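Local coordinates for protein CRISPR-associated endoribonuclease Cas6 1 (Methanocaldococcus jannaschii DSM 2661, PDB 5YI6) that probably cleaves CRISPR transcripts into CRISPR RNA as an endoribonuclease of the Cas6 family, serving antiviral defence, at residues Lys103-Gly107 with Asn108-Phe112; Pro120-Lys123 with Lys124-Ile127; Ile140-Asp144 with Gly145-Tyr149; Gly227-Asn230 with Ser231-Phe234. All coordinates share one frame; numbering follows the deposited sequence.

In the fold
The four local contacts follow one another along the chain, two hairpins and two loops. Interaction 1 edges the five-stranded sheet that also holds strands 5-12 and 78-85. Interaction 2 belongs to the linker from strand 109-118 of that sheet to 127-130 of the four-stranded sheet. Interaction 3 is a small separate hairpin, its centre about 28 Å from that of the chain. Interaction 4 is most central, about 6 Å from the same point and near the probable catalytic Tyr32 and Lys53. Centres of interactions 1 and 2 each stand about 21 Å from that of interaction 4. The two sheets are consistent with the paired RAMP-type domains of Cas6, and interaction 4 fits the glycine-rich loop.

Interaction 1 (Lys103-Gly107 with Asn108-Phe112); sequences KLRVG and NVEFF
The Phe112 ring receives CE of Lys103 over one face, 4.0 Å from CE1 and offset toward the rim. The ammonium group of Lys103 continues above the same ring as an off-centre cation-pi contact, NZ standing 4.8 Å from the centroid of the Phe112 ring. Phe111 meets its partners differently: the carbonyl O of Leu104 and CG2 of Val106 lie at its edge, Val106 CG2 being 4.0 Å from Phe111 CE2, while CG1 of Val109 sits over one face. On the side of the hairpin bearing Lys103, Arg105 and Glu110, the lysine chain turns at chi3 (78°) and crosses the glutamate at about a right angle, bringing NZ 3.4 Å from Glu110 OE2 in a salt bridge. The other carboxylate oxygen, OE1 of Glu110, rests against CB of Arg105. The arginine itself leads away to the turn, where NH1 donates to the carbonyl O of Gly107 at 2.7 Å, nearly in the guanidinium plane. Four backbone bonds zip the strands: Leu104 and Phe111 exchange a pair, as do Val106 and Val109, with Phe111 N to Leu104 O and Val106 N to Val109 O both measuring 2.8 Å. A type II' turn with Gly107 and Asn108 at its corners closes this antiparallel hairpin. Leu104, Val106, Val109 and Phe111 form its buried side. Leu104 and Val106 pack on helix 23-35, which carries the probable catalytic Tyr32; Val109 and Phe111 meet strand 17-20. Strand 103-106 is the outermost of its sheet, and strand 109-118 pairs on its far side with strand 5-12.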
loop_
_atom_site.group_PDB
_atom_site.type_symbol
_atom_site.label_atom_id
_atom_site.label_comp_id
_atom_site.label_asym_id
_atom_site.label_seq_id
_atom_site.Cartn_x
_atom_site.Cartn_y
_atom_site.Cartn_z
ATOM N N LYS A 103 17.539 3.168 9.457
ATOM C CA LYS A 103 17.677 1.791 9.010
ATOM C C LYS A 103 16.332 1.081 8.971
ATOM O O LYS A 103 15.473 1.293 9.829
ATOM C CB LYS A 103 18.655 0.996 9.888
ATOM C CG LYS A 103 20.037 1.649 9.928
ATOM C CD LYS A 103 21.114 0.655 10.252
ATOM C CE LYS A 103 21.411 -0.161 8.985
ATOM N NZ LYS A 103 22.377 -1.277 9.190
ATOM N N LEU A 104 16.162 0.225 7.973
ATOM C CA LEU A 104 14.940 -0.571 7.833
ATOM C C LEU A 104 15.340 -1.978 7.440
ATOM O O LEU A 104 15.977 -2.170 6.405
ATOM C CB LEU A 104 14.000 0.029 6.765
ATOM C CG LEU A 104 12.730 -0.791 6.473
ATOM C CD1 LEU A 104 11.769 -0.670 7.644
ATOM C CD2 LEU A 104 12.070 -0.285 5.196
ATOM N N ARG A 105 15.004 -2.964 8.260
ATOM C CA ARG A 105 15.308 -4.344 7.934
ATOM C C ARG A 105 14.038 -5.020 7.428
ATOM O O ARG A 105 12.993 -4.962 8.090
ATOM C CB ARG A 105 15.859 -5.092 9.149
ATOM C CG ARG A 105 16.291 -6.515 8.824
ATOM C CD ARG A 105 16.694 -7.278 10.080
ATOM N NE ARG A 105 15.612 -7.255 11.075
ATOM C CZ ARG A 105 14.579 -8.109 11.144
ATOM N NH1 ARG A 105 14.433 -9.105 10.271
ATOM N NH2 ARG A 105 13.671 -7.956 12.104
ATOM N N VAL A 106 14.116 -5.627 6.250
ATOM C CA VAL A 106 13.004 -6.392 5.679
ATOM C C VAL A 106 13.471 -7.831 5.528
ATOM O O VAL A 106 14.267 -8.143 4.630
ATOM C CB VAL A 106 12.538 -5.822 4.332
ATOM C CG1 VAL A 106 11.354 -6.682 3.749
ATOM C CG2 VAL A 106 12.116 -4.379 4.513
ATOM N N GLY A 107 12.963 -8.715 6.380
ATOM C CA GLY A 107 13.451 -10.084 6.372
ATOM C C GLY A 107 14.931 -10.093 6.710
ATOM O O GLY A 107 15.357 -9.616 7.762
ATOM N N ASN A 108 15.749 -10.600 5.790
ATOM C CA ASN A 108 17.190 -10.654 5.989
ATOM C C ASN A 108 17.929 -9.510 5.301
ATOM O O ASN A 108 19.163 -9.525 5.252
ATOM C CB ASN A 108 17.744 -11.996 5.488
ATOM C CG ASN A 108 17.260 -13.166 6.315
ATOM O OD1 ASN A 108 17.153 -13.073 7.539
ATOM N ND2 ASN A 108 16.932 -14.266 5.649
ATOM N N VAL A 109 17.216 -8.551 4.715
ATOM C CA VAL A 109 17.859 -7.466 3.977
ATOM C C VAL A 109 17.841 -6.217 4.833
ATOM O O VAL A 109 16.778 -5.788 5.282
ATOM C CB VAL A 109 17.160 -7.197 2.630
ATOM C CG1 VAL A 109 17.817 -5.986 1.954
ATOM C CG2 VAL A 109 17.146 -8.474 1.736
ATOM N N GLU A 110 19.001 -5.609 5.026
ATOM C CA GLU A 110 19.140 -4.372 5.774
ATOM C C GLU A 110 19.292 -3.189 4.817
ATOM O O GLU A 110 20.210 -3.172 3.985
ATOM C CB GLU A 110 20.365 -4.459 6.688
ATOM C CG GLU A 110 20.502 -3.302 7.626
ATOM C CD GLU A 110 19.559 -3.444 8.802
ATOM O OE1 GLU A 110 19.201 -4.599 9.136
ATOM O OE2 GLU A 110 19.155 -2.408 9.369
ATOM N N PHE A 111 18.413 -2.191 4.938
ATOM C CA PHE A 111 18.478 -0.966 4.147
ATOM C C PHE A 111 18.906 0.222 4.997
ATOM O O PHE A 111 18.506 0.348 6.159
ATOM C CB PHE A 111 17.101 -0.625 3.541
ATOM C CG PHE A 111 16.597 -1.635 2.594
ATOM C CD1 PHE A 111 17.013 -1.625 1.267
ATOM C CD2 PHE A 111 15.640 -2.565 3.000
ATOM C CE1 PHE A 111 16.530 -2.552 0.361
ATOM C CE2 PHE A 111 15.149 -3.503 2.105
ATOM C CZ PHE A 111 15.574 -3.503 0.775
ATOM N N PHE A 112 19.667 1.125 4.394
ATOM C CA PHE A 112 19.776 2.482 4.893
ATOM C C PHE A 112 18.648 3.311 4.302
ATOM O O PHE A 112 18.342 3.192 3.115
ATOM C CB PHE A 112 21.115 3.112 4.496
ATOM C CG PHE A 112 22.305 2.469 5.146
ATOM C CD1 PHE A 112 22.726 2.873 6.403
ATOM C CD2 PHE A 112 23.008 1.461 4.503
ATOM C CE1 PHE A 112 23.832 2.283 7.008
ATOM C CE2 PHE A 112 24.106 0.867 5.108
ATOM C CZ PHE A 112 24.517 1.283 6.361
#

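Interaction 2 (Pro120-Lys123 with Lys124-Ile127); sequences PIPK and KFNI. With PO4 (phosphate ion), chain L.
Phe125 N donates an almost straight hydrogen bond, 3.0 Å long with 176° at the hydrogen, to O4 of the phosphate in chain L, an ion probably taken from the crystallisation liquor. While its backbone holds the ion, the side chain of Phe125 turns back toward Ile121 and Pro122. CG lies anti to the carbonyl carbon (chi1 -61°), and the far end of the ring thereby reaches both residues. Two apolar contacts join the segments: Ile121 CG1 stands 4.1 Å from Phe125 CZ, and Pro122 CG 4.0 Å from Phe125 CE1. Both side chains cross that of the phenylalanine at about a right angle. Pro122 CB also lies 3.6 Å from the carbonyl O of Lys124. Residues 120-122 run in an extended, polyproline-like conformation; Lys123 then turns the backbone, and both Lys123 and Lys124 are exposed. This loop connects strand 109-118 of the five-stranded sheet with strand 127-130 of the four-stranded one. Helix 215-224 receives Ile121 at Lys219 and Glu223, and the Phe125 ring meets those of Tyr215 and Tyr222. Tyr215 also hydrogen-bonds Pro122 O, while Val211 of strand 201-213 touches Phe125 and Asn239 of strand 237-240 touches Pro122.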
loop_
_atom_site.group_PDB
_atom_site.type_symbol
_atom_site.label_atom_id
_atom_site.label_comp_id
_atom_site.label_asym_id
_atom_site.label_seq_id
_atom_site.Cartn_x
_atom_site.Cartn_y
_atom_site.Cartn_z
ATOM N N PRO A 120 3.916 15.062 -5.175
ATOM C CA PRO A 120 2.630 15.757 -5.223
ATOM C C PRO A 120 1.596 14.919 -5.951
ATOM O O PRO A 120 1.899 14.202 -6.913
ATOM C CB PRO A 120 2.947 17.040 -6.007
ATOM C CG PRO A 120 4.418 17.275 -5.774
ATOM C CD PRO A 120 5.021 15.883 -5.727
ATOM N N ILE A 121 0.359 15.089 -5.526
ATOM C CA ILE A 121 -0.758 14.326 -6.095
ATOM C C ILE A 121 -0.955 14.724 -7.553
ATOM O O ILE A 121 -0.813 15.914 -7.895
ATOM C CB ILE A 121 -2.029 14.578 -5.277
ATOM C CG1 ILE A 121 -3.161 13.675 -5.743
ATOM C CG2 ILE A 121 -2.500 16.023 -5.391
ATOM C CD1 ILE A 121 -3.488 12.631 -4.760
ATOM N N PRO A 122 -1.235 13.778 -8.448
ATOM C CA PRO A 122 -1.570 14.149 -9.828
ATOM C C PRO A 122 -2.803 15.050 -9.871
ATOM O O PRO A 122 -3.726 14.914 -9.072
ATOM C CB PRO A 122 -1.827 12.803 -10.502
ATOM C CG PRO A 122 -1.037 11.805 -9.673
ATOM C CD PRO A 122 -1.143 12.316 -8.269
ATOM N N LYS A 123 -2.788 16.004 -10.793
ATOM C CA LYS A 123 -3.910 16.918 -10.947
ATOM C C LYS A 123 -5.060 16.296 -11.715
ATOM O O LYS A 123 -6.155 16.857 -11.711
ATOM C CB LYS A 123 -3.454 18.193 -11.665
ATOM C CG LYS A 123 -2.582 19.116 -10.816
ATOM C CD LYS A 123 -2.253 20.409 -11.565
ATOM C CE LYS A 123 -1.180 20.224 -12.647
ATOM N NZ LYS A 123 0.183 19.907 -12.120
ATOM N N LYS A 124 -4.833 15.164 -12.374
ATOM C CA LYS A 124 -5.877 14.436 -13.094
ATOM C C LYS A 124 -5.553 12.946 -13.080
ATOM O O LYS A 124 -4.385 12.554 -13.007
ATOM C CB LYS A 124 -6.000 14.942 -14.540
ATOM C CG LYS A 124 -4.741 14.703 -15.353
ATOM C CD LYS A 124 -4.700 15.519 -16.649
ATOM C CE LYS A 124 -3.369 15.290 -17.386
ATOM N NZ LYS A 124 -3.277 15.964 -18.715
ATOM N N PHE A 125 -6.593 12.119 -13.083
ATOM C CA PHE A 125 -6.421 10.676 -13.092
ATOM C C PHE A 125 -7.031 10.097 -14.348
ATOM O O PHE A 125 -8.088 10.545 -14.798
ATOM C CB PHE A 125 -7.071 10.007 -11.899
ATOM C CG PHE A 125 -6.519 10.460 -10.610
ATOM C CD1 PHE A 125 -5.232 10.085 -10.221
ATOM C CD2 PHE A 125 -7.278 11.270 -9.777
ATOM C CE1 PHE A 125 -4.723 10.504 -9.018
ATOM C CE2 PHE A 125 -6.770 11.699 -8.578
ATOM C CZ PHE A 125 -5.503 11.305 -8.192
ATOM N N ASN A 126 -6.368 9.089 -14.886
ATOM C CA ASN A 126 -6.847 8.384 -16.061
ATOM C C ASN A 126 -6.569 6.898 -15.887
ATOM O O ASN A 126 -7.491 6.124 -15.647
ATOM C CB ASN A 126 -6.201 8.965 -17.322
ATOM C CG ASN A 126 -6.551 8.187 -18.567
ATOM O OD1 ASN A 126 -7.631 7.609 -18.675
ATOM N ND2 ASN A 126 -5.622 8.157 -19.521
ATOM N N ILE A 127 -5.314 6.469 -15.991
ATOM C CA ILE A 127 -4.971 5.062 -15.797
ATOM C C ILE A 127 -4.195 4.897 -14.492
ATOM O O ILE A 127 -3.241 5.634 -14.222
ATOM C CB ILE A 127 -4.162 4.505 -16.976
ATOM C CG1 ILE A 127 -4.973 4.676 -18.249
ATOM C CG2 ILE A 127 -3.860 3.030 -16.721
ATOM C CD1 ILE A 127 -4.257 4.216 -19.503
HETATM P P PO4 L . -10.757 12.499 -13.308
HETATM O O1 PO4 L . -11.667 12.827 -12.144
HETATM O O2 PO4 L . -10.638 10.995 -13.437
HETATM O O3 PO4 L . -11.356 13.062 -14.584
HETATM O O4 PO4 L . -9.386 13.115 -13.077
#

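Interaction 3 (Ile140-Asp144 with Gly145-Tyr149); sequences IETED and GLKTY
Thr142 and Gly145 hold the tight end of this hairpin, and the carbonyl O of Gly145 is gripped twice by the threonine. Thr142 OG1 donates to it at 2.8 Å, in the carbonyl plane and on a lone pair, whereas the backbone N of Thr142 comes from above that plane at 2.9 Å. The hydroxyl is used in both senses, since Thr142 OG1 also accepts from Asp144 N at 2.9 Å, forming an ST turn. Its chi1 of 77° places OG1 between the backbone N and carbonyl carbon, within reach of both partners. In return Gly145 N donates to Thr142 O, closing a type I turn whose corners are Glu143 and Asp144. One hydrogen-bonded pair further along, Ile140 and Lys147 exchange two nearly straight bonds. Lys147 bends at chi2 (-60°) past Thr142, its CG 3.7 Å from Thr142 OG1, and brings its ammonium back to the turn. There NZ of Lys147 forms a salt bridge with OD2 of Asp144, weak as a hydrogen bond at 3.4 Å. On the same side of the ribbon Ile140 CD1 packs 3.6 Å from Tyr149 CB, and the phenol OH is bonded by Asn155. Across the other side Glu141 OE1 comes 3.9 Å from Leu146 CD1, a mixed polar and apolar meeting. Backbone pairing and one doubly used hydroxyl thus define the turn of this exposed two-residue hairpin, its donors and acceptors met by Thr142 and Gly145, with a long salt bridge beside them.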
loop_
_atom_site.group_PDB
_atom_site.type_symbol
_atom_site.label_atom_id
_atom_site.label_comp_id
_atom_site.label_asym_id
_atom_site.label_seq_id
_atom_site.Cartn_x
_atom_site.Cartn_y
_atom_site.Cartn_z
ATOM N N ILE A 140 -18.651 -15.763 3.530
ATOM C CA ILE A 140 -19.638 -16.639 2.904
ATOM C C ILE A 140 -19.842 -17.873 3.769
ATOM O O ILE A 140 -18.892 -18.420 4.338
ATOM C CB ILE A 140 -19.233 -17.066 1.492
ATOM C CG1 ILE A 140 -17.863 -17.727 1.562
ATOM C CG2 ILE A 140 -19.276 -15.881 0.559
ATOM C CD1 ILE A 140 -17.369 -18.124 0.265
ATOM N N GLU A 141 -21.081 -18.328 3.837
ATOM C CA GLU A 141 -21.400 -19.548 4.570
ATOM C C GLU A 141 -21.089 -20.763 3.702
ATOM O O GLU A 141 -21.507 -20.831 2.540
ATOM C CB GLU A 141 -22.877 -19.530 4.965
ATOM C CG GLU A 141 -23.255 -20.716 5.819
ATOM C CD GLU A 141 -22.566 -20.679 7.174
ATOM O OE1 GLU A 141 -22.292 -19.564 7.687
ATOM O OE2 GLU A 141 -22.261 -21.773 7.701
ATOM N N THR A 142 -20.340 -21.719 4.238
ATOM C CA THR A 142 -20.059 -22.955 3.522
ATOM C C THR A 142 -20.486 -24.125 4.404
ATOM O O THR A 142 -20.837 -23.942 5.571
ATOM C CB THR A 142 -18.563 -23.096 3.194
ATOM O OG1 THR A 142 -17.878 -23.483 4.390
ATOM C CG2 THR A 142 -17.983 -21.738 2.649
ATOM N N GLU A 143 -20.401 -25.337 3.851
ATOM C CA GLU A 143 -20.660 -26.546 4.650
ATOM C C GLU A 143 -19.640 -26.734 5.762
ATOM O O GLU A 143 -19.856 -27.560 6.659
ATOM C CB GLU A 143 -20.691 -27.788 3.752
ATOM C CG GLU A 143 -21.917 -27.861 2.869
ATOM C CD GLU A 143 -22.008 -29.150 2.059
ATOM O OE1 GLU A 143 -21.134 -30.028 2.185
ATOM O OE2 GLU A 143 -22.933 -29.264 1.225
ATOM N N ASP A 144 -18.517 -26.019 5.704
ATOM C CA ASP A 144 -17.522 -26.038 6.758
ATOM C C ASP A 144 -17.604 -24.797 7.642
ATOM O O ASP A 144 -16.651 -24.494 8.353
ATOM C CB ASP A 144 -16.124 -26.180 6.156
ATOM C CG ASP A 144 -15.073 -26.549 7.191
ATOM O OD1 ASP A 144 -15.440 -27.194 8.200
ATOM O OD2 ASP A 144 -13.891 -26.154 7.014
ATOM N N GLY A 145 -18.721 -24.074 7.618
ATOM C CA GLY A 145 -18.858 -22.872 8.418
ATOM C C GLY A 145 -18.555 -21.604 7.623
ATOM O O GLY A 145 -18.388 -21.614 6.405
ATOM N N LEU A 146 -18.549 -20.485 8.337
ATOM C CA LEU A 146 -18.310 -19.187 7.715
ATOM C C LEU A 146 -16.845 -19.052 7.310
ATOM O O LEU A 146 -15.943 -19.309 8.112
ATOM C CB LEU A 146 -18.697 -18.069 8.681
ATOM C CG LEU A 146 -18.767 -16.659 8.099
ATOM C CD1 LEU A 146 -19.943 -16.516 7.137
ATOM C CD2 LEU A 146 -18.838 -15.650 9.222
ATOM N N LYS A 147 -16.600 -18.662 6.059
ATOM C CA LYS A 147 -15.239 -18.553 5.546
ATOM C C LYS A 147 -15.055 -17.213 4.840
ATOM O O LYS A 147 -16.021 -16.537 4.469
ATOM C CB LYS A 147 -14.902 -19.698 4.568
ATOM C CG LYS A 147 -15.095 -21.125 5.138
ATOM C CD LYS A 147 -14.218 -21.363 6.360
ATOM C CE LYS A 147 -14.396 -22.781 6.906
ATOM N NZ LYS A 147 -13.648 -22.989 8.173
ATOM N N THR A 148 -13.790 -16.841 4.629
ATOM C CA THR A 148 -13.469 -15.608 3.920
ATOM C C THR A 148 -13.244 -15.902 2.441
ATOM O O THR A 148 -12.403 -16.739 2.091
ATOM C CB THR A 148 -12.208 -14.959 4.518
ATOM O OG1 THR A 148 -12.390 -14.742 5.922
ATOM C CG2 THR A 148 -11.956 -13.635 3.841
ATOM N N TYR A 149 -13.968 -15.198 1.568
ATOM C CA TYR A 149 -13.806 -15.309 0.126
ATOM C C TYR A 149 -13.066 -14.061 -0.356
ATOM O O TYR A 149 -13.458 -12.942 -0.012
ATOM C CB TYR A 149 -15.174 -15.394 -0.592
ATOM C CG TYR A 149 -15.039 -15.648 -2.065
ATOM C CD1 TYR A 149 -14.937 -16.940 -2.554
ATOM C CD2 TYR A 149 -14.965 -14.604 -2.970
ATOM C CE1 TYR A 149 -14.788 -17.190 -3.893
ATOM C CE2 TYR A 149 -14.805 -14.843 -4.310
ATOM C CZ TYR A 149 -14.718 -16.135 -4.775
ATOM O OH TYR A 149 -14.539 -16.373 -6.124
#

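Interaction 4 (Gly227-Asn230 with Ser231-Phe234); sequences GEKN and SMGF. With PO4 (phosphate ion), chain K.
Lys229 and Met232 are joined by the first of the backbone bonds that coil this loop: Met232 N donates to Lys229 O at 3.1 Å, from well above the carbonyl plane. The next turn repeats the pattern, Gly233 N reaching Asn230 O at 2.9 Å, as expected of a short 3-10 segment. Lys229 O receives a further, weak bond from Phe234 N.

Of the side-chain bonds, the one across the loop runs from Asn230 ND2 to Phe234 O, 3.0 Å long and 167° at the hydrogen, with the acceptor in the amide plane. A CH...O contact from Asn230 CA meets the same carbonyl, and Thr56 OG1 also hydrogen-bonds it. The amide is fixed elsewhere too: ND2 bonds Phe226 O, and Lys169 NZ holds Asn230 OD1 and Gly227 O.

Side-chain packing is slight. Lys229 CB lies 4.0 Å from Phe234 CD2, whose ring has Lys229 O at its edge, and Lys229 CD passes beside Met232 SD.

The phosphate of chain K, probably from the crystallisation liquor, takes a hydrogen bond from Lys229 N to its O4 at 2.9 Å. The bend of Lys229 at chi2 (-48°) brings its NZ 3.5 Å from phosphate O2. Glu228 OE1 stands 2.8 Å from phosphate O2, while Glu228 OE2 accepts from Lys137 N.

The glycines of GEKNSMGF fit the glycine-rich loop of the RAMP family. Ser231 lies about 4 Å, side chain to side chain, from the probable transition-state stabiliser Lys53; the backbone N-H and lysine charge might suit RNA phosphates, though the nearby carboxylate makes that reading tentative.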
loop_
_atom_site.group_PDB
_atom_site.type_symbol
_atom_site.label_atom_id
_atom_site.label_comp_id
_atom_site.label_asym_id
_atom_site.label_seq_id
_atom_site.Cartn_x
_atom_site.Cartn_y
_atom_site.Cartn_z
ATOM N N GLY A 227 -9.430 -0.876 -1.762
ATOM C CA GLY A 227 -9.573 -2.172 -1.089
ATOM C C GLY A 227 -9.244 -2.102 0.396
ATOM O O GLY A 227 -9.121 -1.041 0.981
ATOM N N GLU A 228 -9.031 -3.281 0.984
ATOM C CA GLU A 228 -8.884 -3.439 2.424
ATOM C C GLU A 228 -7.427 -3.663 2.828
ATOM O O GLU A 228 -6.551 -3.830 1.987
ATOM C CB GLU A 228 -9.747 -4.607 2.920
ATOM C CG GLU A 228 -11.204 -4.392 2.635
ATOM C CD GLU A 228 -12.014 -5.638 2.957
ATOM O OE1 GLU A 228 -12.085 -6.000 4.149
ATOM O OE2 GLU A 228 -12.554 -6.250 2.039
ATOM N N LYS A 229 -7.194 -3.657 4.143
ATOM C CA LYS A 229 -5.857 -3.864 4.737
ATOM C C LYS A 229 -4.838 -2.865 4.192
ATOM O O LYS A 229 -3.652 -3.195 3.999
ATOM C CB LYS A 229 -5.348 -5.291 4.514
ATOM C CG LYS A 229 -6.259 -6.383 5.190
ATOM C CD LYS A 229 -6.570 -6.002 6.646
ATOM C CE LYS A 229 -7.273 -7.135 7.412
ATOM N NZ LYS A 229 -7.949 -6.614 8.636
ATOM N N ASN A 230 -5.287 -1.636 3.932
ATOM C CA ASN A 230 -4.336 -0.635 3.421
ATOM C C ASN A 230 -3.122 -0.493 4.334
ATOM O O ASN A 230 -1.975 -0.386 3.859
ATOM C CB ASN A 230 -5.026 0.723 3.282
ATOM C CG ASN A 230 -6.155 0.706 2.255
ATOM O OD1 ASN A 230 -7.215 1.286 2.493
ATOM N ND2 ASN A 230 -5.950 -0.016 1.116
ATOM N N SER A 231 -3.357 -0.457 5.654
ATOM C CA SER A 231 -2.289 -0.125 6.580
ATOM C C SER A 231 -1.314 -1.281 6.776
ATOM O O SER A 231 -0.281 -1.084 7.426
ATOM C CB SER A 231 -2.862 0.370 7.931
ATOM O OG SER A 231 -3.525 -0.684 8.596
ATOM N N MET A 232 -1.615 -2.455 6.223
ATOM C CA MET A 232 -0.684 -3.574 6.131
ATOM C C MET A 232 0.027 -3.638 4.775
ATOM O O MET A 232 0.692 -4.642 4.478
ATOM C CB MET A 232 -1.434 -4.891 6.410
ATOM C CG MET A 232 -1.887 -5.030 7.845
ATOM S SD MET A 232 -2.995 -6.471 8.036
ATOM C CE MET A 232 -2.008 -7.759 7.277
ATOM N N GLY A 233 -0.139 -2.616 3.935
ATOM C CA GLY A 233 0.606 -2.470 2.695
ATOM C C GLY A 233 -0.102 -2.945 1.457
ATOM O O GLY A 233 0.569 -3.464 0.535
ATOM N N PHE A 234 -1.442 -2.861 1.429
ATOM C CA PHE A 234 -2.225 -3.350 0.304
ATOM C C PHE A 234 -2.959 -2.222 -0.391
ATOM O O PHE A 234 -3.392 -1.247 0.241
ATOM C CB PHE A 234 -3.265 -4.456 0.739
ATOM C CG PHE A 234 -2.602 -5.750 1.123
ATOM C CD1 PHE A 234 -2.500 -6.781 0.206
ATOM C CD2 PHE A 234 -2.034 -5.910 2.386
ATOM C CE1 PHE A 234 -1.838 -8.002 0.548
ATOM C CE2 PHE A 234 -1.372 -7.084 2.727
ATOM C CZ PHE A 234 -1.283 -8.148 1.799
HETATM P P PO4 K . -10.405 -4.013 6.753
HETATM O O1 PO4 K . -11.693 -3.376 6.256
HETATM O O2 PO4 K . -10.361 -5.471 6.320
HETATM O O3 PO4 K . -10.364 -3.947 8.267
HETATM O O4 PO4 K . -9.213 -3.231 6.219
#